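Local coordinates for protein ICChI, a glycosylated chitinase (Ipomoea carnea, PDB 6IDN) that hydrolyses chitin and also has lysozyme activity, as a glycosylated plant enzyme of glycosyl hydrolase family 18 with a TIM-barrel fold, at residues A[189-194]-A[237-242]; A[200-205]-A[214-219]. All coordinates share one frame; numbering follows the deposited sequence.

Overall arrangement
Both contacts lie in the same sector of the TIM barrel, with centres about 10 Å apart. Interaction 2 is nested along the chain inside the span closed by interaction 1. The order is loop 189-194, helix 196-206, strand 213-219 and helix 233-244. Interaction 2 is buried and packs helix 196-206 on strand 213-219. Interaction 1 lies further out, about 22 Å from the centre of the chain, and ties the glycosylated loop to helix 233-244. The two meet where V240 CG1 packs on L216 CD2 at 3.8 Å. Helix 233-244 thus takes part in interaction 1 through E239 and borders interaction 2 through V240.

Interaction 1: A[189-194]-A[237-242]; sequences CHYLGN and ISEVLP. With NAG (2-acetamido-2-deoxy-beta-D-glucopyranose), chain D.
Y191 and E239 meet through a single hydrogen bond at the protein surface. The phenol OH of Y191 donates to OE1 of E239 at 2.7 Å. OE1 receives it on its syn lone pair, the side that faces OE2. OE1 sits at the ring edge in its plane, and the carboxylate plane is tilted 29° from the ring. E239 OE1 also lies 3.3 Å from Y191 CE2, so it sits beside the hydroxyl corner of the ring. The two side chains cross at about a right angle. In Y191, CG is anti to the backbone N (chi1 -171°), which sends the ring toward the helix. E239 reaches back with a chain extended beyond CG.

On the loop's own side, the backbone C of N194 lies over one face of the Y191 ring, 3.6 Å above its plane and toward the rim. N194 carries the glycan: its ND2 is bonded to C1 of the NAG at 1.4 Å, and its OD1 is hydrogen-bonded to T196. This is an N-glycosylation sequon, N-A-T. A calcium ion lies about 4 Å from the Y191 side chain. E239 OE2 comes close to D235 OD1, another acidic oxygen.

C189, two residues before Y191, ties the loop to C160 by a disulfide. The loop follows strand 178-182 and leads into helix 196-206, while E239 projects from helix 233-244, which follows strand 213-219.

Interaction 2: A[200-205]-A[214-219]; sequences NSWNND and LFLGLP
W202 lays one face of its indole over the side chain of L214. CD2 of L214 sits 3.7 Å from the centroid of the six-membered ring of W202, only 12° off the ring normal, which is a CH-pi contact. The pair joins helix 196-206 to strand 213-219 within a beta-alpha-beta unit of the TIM barrel. Strand 178-182 opens the unit, the helix crosses over the outside, and strand 213-219 pairs parallel to the first. The helix therefore runs nearly antiparallel to the strand: the short segments are at 157°, with their axes 11.2 Å apart.

W202 and L214 come from opposite directions. In W202, CG is anti to the backbone N (chi1 179°), and the indole reaches across the gap between the layers. L214 CG has the same relation to its own backbone N and turns CG and CD2 onto the ring. L214 CG comes to 3.7 Å from W202 CH2.

The far edge of the indole meets the strand backbone. The C of F215 lies at this edge, in the ring plane, and F215 O is 3.6 Å from W202 CZ3. F215 itself directs its side chain away from the helix. L216 adds a looser apolar contact through its CB. The polar end of the ring has a partner outside the two segments: NE1 is hydrogen-bonded to T247 OG1. This bond and the L214 contact would together restrict rotation of the indole.

I244 of helix 233-244 also touches W202 and L216, so two neighbouring barrel helices meet over this strand. The strand in turn bonds through its backbone to V179 and V181 on one neighbour and to G251 and G252 on the other. At the rim of the indole, W202 CH2 comes within 3.5 Å of the carbonyl O of L214.

Interaction 1: A[189-194]-A[237-242]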
loop_
_atom_site.group_PDB
_atom_site.type_symbol
_atom_site.label_atom_id
_atom_site.label_comp_id
_atom_site.label_asym_id
_atom_site.label_seq_id
_atom_site.Cartn_x
_atom_site.Cartn_y
_atom_site.Cartn_z
ATOM N N CYS A 189 12.398 15.777 2.571
ATOM C CA CYS A 189 11.694 15.400 3.787
ATOM C C CYS A 189 12.134 14.082 4.421
ATOM O O CYS A 189 11.678 13.794 5.528
ATOM C CB CYS A 189 10.172 15.336 3.546
ATOM S SG CYS A 189 9.642 14.676 1.913
ATOM N N HIS A 190 12.976 13.272 3.775
ATOM C CA HIS A 190 13.293 11.965 4.342
ATOM C C HIS A 190 14.500 12.084 5.275
ATOM O O HIS A 190 15.062 13.167 5.473
ATOM C CB HIS A 190 13.463 10.902 3.241
ATOM C CG HIS A 190 14.686 11.039 2.381
ATOM N ND1 HIS A 190 14.647 10.767 1.031
ATOM C CD2 HIS A 190 15.983 11.321 2.668
ATOM C CE1 HIS A 190 15.855 10.917 0.515
ATOM N NE2 HIS A 190 16.685 11.254 1.488
ATOM N N TYR A 191 14.854 10.977 5.929
ATOM C CA TYR A 191 15.967 11.004 6.875
ATOM C C TYR A 191 17.268 11.270 6.131
ATOM O O TYR A 191 17.647 10.517 5.227
ATOM C CB TYR A 191 16.045 9.682 7.647
ATOM C CG TYR A 191 17.027 9.687 8.802
ATOM C CD1 TYR A 191 18.393 9.595 8.577
ATOM C CD2 TYR A 191 16.580 9.769 10.127
ATOM C CE1 TYR A 191 19.298 9.615 9.628
ATOM C CE2 TYR A 191 17.485 9.767 11.184
ATOM C CZ TYR A 191 18.834 9.695 10.926
ATOM O OH TYR A 191 19.754 9.698 11.957
ATOM N N LEU A 192 17.952 12.341 6.515
ATOM C CA LEU A 192 19.181 12.762 5.851
ATOM C C LEU A 192 19.978 13.523 6.894
ATOM O O LEU A 192 19.602 14.641 7.270
ATOM C CB LEU A 192 18.894 13.634 4.635
ATOM C CG LEU A 192 20.076 14.346 3.956
ATOM C CD1 LEU A 192 21.152 13.354 3.520
ATOM C CD2 LEU A 192 19.585 15.175 2.781
ATOM N N GLY A 193 21.062 12.920 7.357
ATOM C CA GLY A 193 21.829 13.450 8.471
ATOM C C GLY A 193 21.173 13.148 9.796
ATOM O O GLY A 193 21.809 12.583 10.692
ATOM N N ASN A 194 19.899 13.490 9.922
ATOM C CA ASN A 194 19.119 13.317 11.140
ATOM C C ASN A 194 17.654 13.363 10.734
ATOM O O ASN A 194 17.324 13.539 9.556
ATOM C CB ASN A 194 19.421 14.436 12.142
ATOM C CG ASN A 194 19.314 15.772 11.485
ATOM O OD1 ASN A 194 18.214 16.219 11.127
ATOM N ND2 ASN A 194 20.452 16.399 11.268
ATOM N N ILE A 237 14.790 3.264 16.094
ATOM C CA ILE A 237 14.257 2.950 17.417
ATOM C C ILE A 237 14.524 4.082 18.396
ATOM O O ILE A 237 13.687 4.380 19.260
ATOM C CB ILE A 237 14.850 1.616 17.897
ATOM C CG1 ILE A 237 14.301 0.468 17.051
ATOM C CG2 ILE A 237 14.575 1.403 19.382
ATOM C CD1 ILE A 237 15.159 -0.792 17.119
ATOM N N SER A 238 15.689 4.722 18.296
ATOM C CA SER A 238 16.055 5.699 19.312
ATOM C C SER A 238 15.672 7.125 18.947
ATOM O O SER A 238 15.447 7.935 19.849
ATOM C CB SER A 238 17.555 5.632 19.611
ATOM O OG SER A 238 18.303 6.014 18.476
ATOM N N GLU A 239 15.598 7.462 17.659
ATOM C CA GLU A 239 15.380 8.844 17.240
ATOM C C GLU A 239 13.994 9.129 16.692
ATOM O O GLU A 239 13.567 10.283 16.735
ATOM C CB GLU A 239 16.385 9.245 16.153
ATOM C CG GLU A 239 17.827 9.133 16.585
ATOM C CD GLU A 239 18.801 9.158 15.430
ATOM O OE1 GLU A 239 18.442 9.720 14.370
ATOM O OE2 GLU A 239 19.934 8.646 15.597
ATOM N N VAL A 240 13.300 8.134 16.131
ATOM C CA VAL A 240 12.093 8.418 15.364
ATOM C C VAL A 240 10.852 7.803 15.998
ATOM O O VAL A 240 9.879 8.512 16.289
ATOM C CB VAL A 240 12.255 7.929 13.916
ATOM C CG1 VAL A 240 10.935 8.084 13.150
ATOM C CG2 VAL A 240 13.370 8.697 13.242
ATOM N N LEU A 241 10.861 6.484 16.195
ATOM C CA LEU A 241 9.675 5.805 16.725
ATOM C C LEU A 241 9.120 6.438 17.996
ATOM O O LEU A 241 7.903 6.675 18.051
ATOM C CB LEU A 241 9.978 4.313 16.933
ATOM C CG LEU A 241 10.070 3.521 15.620
ATOM C CD1 LEU A 241 10.408 2.072 15.882
ATOM C CD2 LEU A 241 8.778 3.617 14.838
ATOM N N PRO A 242 9.913 6.748 19.026
ATOM C CA PRO A 242 9.305 7.315 20.246
ATOM C C PRO A 242 8.646 8.666 20.017
ATOM O O PRO A 242 7.710 9.020 20.743
ATOM C CB PRO A 242 10.487 7.421 21.215
ATOM C CG PRO A 242 11.559 6.542 20.653
ATOM C CD PRO A 242 11.371 6.568 19.171
HETATM C C1 NAG D . 20.515 17.657 10.588
HETATM C C2 NAG D . 21.245 18.693 11.442
HETATM C C3 NAG D . 21.495 19.971 10.635
HETATM C C4 NAG D . 22.114 19.657 9.278
HETATM C C5 NAG D . 21.296 18.591 8.563
HETATM C C6 NAG D . 21.896 18.146 7.248
HETATM C C7 NAG D . 20.620 18.412 13.804
HETATM C C8 NAG D . 19.630 18.781 14.869
HETATM N N2 NAG D . 20.430 18.981 12.609
HETATM O O3 NAG D . 22.398 20.809 11.349
HETATM O O4 NAG D . 22.115 20.838 8.484
HETATM O O5 NAG D . 21.231 17.429 9.395
HETATM O O6 NAG D . 23.211 17.635 7.410
HETATM O O7 NAG D . 21.547 17.639 14.020
#

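Interaction 2: A[200-205]-A[214-219]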
loop_
_atom_site.group_PDB
_atom_site.type_symbol
_atom_site.label_atom_id
_atom_site.label_comp_id
_atom_site.label_asym_id
_atom_site.label_seq_id
_atom_site.Cartn_x
_atom_site.Cartn_y
_atom_site.Cartn_z
ATOM N N ASN A 200 9.396 17.047 11.234
ATOM C CA ASN A 200 8.630 18.254 10.926
ATOM C C ASN A 200 7.525 17.965 9.915
ATOM O O ASN A 200 6.387 18.421 10.074
ATOM C CB ASN A 200 9.559 19.352 10.408
ATOM C CG ASN A 200 10.368 20.005 11.519
ATOM O OD1 ASN A 200 10.063 19.855 12.709
ATOM N ND2 ASN A 200 11.398 20.749 11.134
ATOM N N SER A 201 7.849 17.225 8.854
ATOM C CA SER A 201 6.829 16.810 7.896
ATOM C C SER A 201 5.724 16.019 8.583
ATOM O O SER A 201 4.531 16.302 8.410
ATOM C CB SER A 201 7.474 15.967 6.793
ATOM O OG SER A 201 6.503 15.491 5.881
ATOM N N TRP A 202 6.111 15.006 9.362
ATOM C CA TRP A 202 5.129 14.203 10.089
ATOM C C TRP A 202 4.252 15.073 10.991
ATOM O O TRP A 202 3.018 15.048 10.885
ATOM C CB TRP A 202 5.866 13.136 10.899
ATOM C CG TRP A 202 4.995 12.239 11.714
ATOM C CD1 TRP A 202 4.520 12.488 12.962
ATOM C CD2 TRP A 202 4.511 10.934 11.350
ATOM N NE1 TRP A 202 3.761 11.429 13.400
ATOM C CE2 TRP A 202 3.752 10.456 12.436
ATOM C CE3 TRP A 202 4.652 10.126 10.214
ATOM C CZ2 TRP A 202 3.123 9.201 12.426
ATOM C CZ3 TRP A 202 4.033 8.866 10.205
ATOM C CH2 TRP A 202 3.281 8.423 11.301
ATOM N N ASN A 203 4.878 15.874 11.860
ATOM C CA ASN A 203 4.139 16.586 12.905
ATOM C C ASN A 203 3.356 17.774 12.363
ATOM O O ASN A 203 2.273 18.089 12.875
ATOM C CB ASN A 203 5.097 17.093 13.980
ATOM C CG ASN A 203 5.602 16.001 14.876
ATOM O OD1 ASN A 203 4.884 15.040 15.175
ATOM N ND2 ASN A 203 6.843 16.152 15.343
ATOM N N ASN A 204 3.884 18.454 11.354
ATOM C CA ASN A 204 3.284 19.706 10.914
ATOM C C ASN A 204 2.359 19.543 9.724
ATOM O O ASN A 204 1.405 20.322 9.586
ATOM C CB ASN A 204 4.374 20.726 10.572
ATOM C CG ASN A 204 5.231 21.072 11.769
ATOM O OD1 ASN A 204 4.792 20.938 12.909
ATOM N ND2 ASN A 204 6.443 21.552 11.522
ATOM N N ASP A 205 2.610 18.549 8.873
ATOM C CA ASP A 205 1.866 18.383 7.635
ATOM C C ASP A 205 0.991 17.139 7.681
ATOM O O ASP A 205 -0.235 17.245 7.606
ATOM C CB ASP A 205 2.828 18.309 6.429
ATOM C CG ASP A 205 3.605 19.611 6.199
ATOM O OD1 ASP A 205 3.148 20.687 6.643
ATOM O OD2 ASP A 205 4.684 19.554 5.558
ATOM N N LEU A 214 -2.033 6.417 10.581
ATOM C CA LEU A 214 -0.960 7.069 9.842
ATOM C C LEU A 214 0.322 6.273 10.070
ATOM O O LEU A 214 0.717 6.044 11.220
ATOM C CB LEU A 214 -0.815 8.522 10.310
ATOM C CG LEU A 214 0.202 9.395 9.574
ATOM C CD1 LEU A 214 -0.256 9.669 8.138
ATOM C CD2 LEU A 214 0.456 10.715 10.345
ATOM N N PHE A 215 0.943 5.819 8.976
ATOM C CA PHE A 215 2.112 4.952 9.018
ATOM C C PHE A 215 3.321 5.704 8.474
ATOM O O PHE A 215 3.203 6.511 7.546
ATOM C CB PHE A 215 1.928 3.688 8.160
ATOM C CG PHE A 215 1.145 2.556 8.812
ATOM C CD1 PHE A 215 -0.152 2.738 9.256
ATOM C CD2 PHE A 215 1.705 1.287 8.893
ATOM C CE1 PHE A 215 -0.883 1.675 9.792
ATOM C CE2 PHE A 215 0.992 0.207 9.435
ATOM C CZ PHE A 215 -0.307 0.411 9.898
ATOM N N LEU A 216 4.485 5.391 9.026
ATOM C CA LEU A 216 5.767 5.873 8.517
ATOM C C LEU A 216 6.285 4.880 7.481
ATOM O O LEU A 216 6.624 3.748 7.826
ATOM C CB LEU A 216 6.755 6.020 9.673
ATOM C CG LEU A 216 8.160 6.496 9.295
ATOM C CD1 LEU A 216 8.130 8.000 9.098
ATOM C CD2 LEU A 216 9.158 6.142 10.383
ATOM N N GLY A 217 6.363 5.289 6.215
ATOM C CA GLY A 217 6.833 4.389 5.165
ATOM C C GLY A 217 8.331 4.515 4.963
ATOM O O GLY A 217 8.851 5.621 4.811
ATOM N N LEU A 218 9.014 3.379 4.914
ATOM C CA LEU A 218 10.467 3.359 4.895
ATOM C C LEU A 218 10.974 2.294 3.943
ATOM O O LEU A 218 10.302 1.283 3.715
ATOM C CB LEU A 218 11.033 3.060 6.286
ATOM C CG LEU A 218 10.800 4.129 7.331
ATOM C CD1 LEU A 218 11.274 3.577 8.672
ATOM C CD2 LEU A 218 11.565 5.389 6.991
ATOM N N PRO A 219 12.190 2.453 3.429
ATOM C CA PRO A 219 12.831 1.344 2.718
ATOM C C PRO A 219 13.404 0.336 3.703
ATOM O O PRO A 219 13.912 0.698 4.768
ATOM C CB PRO A 219 13.936 2.029 1.900
ATOM C CG PRO A 219 14.078 3.437 2.466
ATOM C CD PRO A 219 13.038 3.651 3.531
#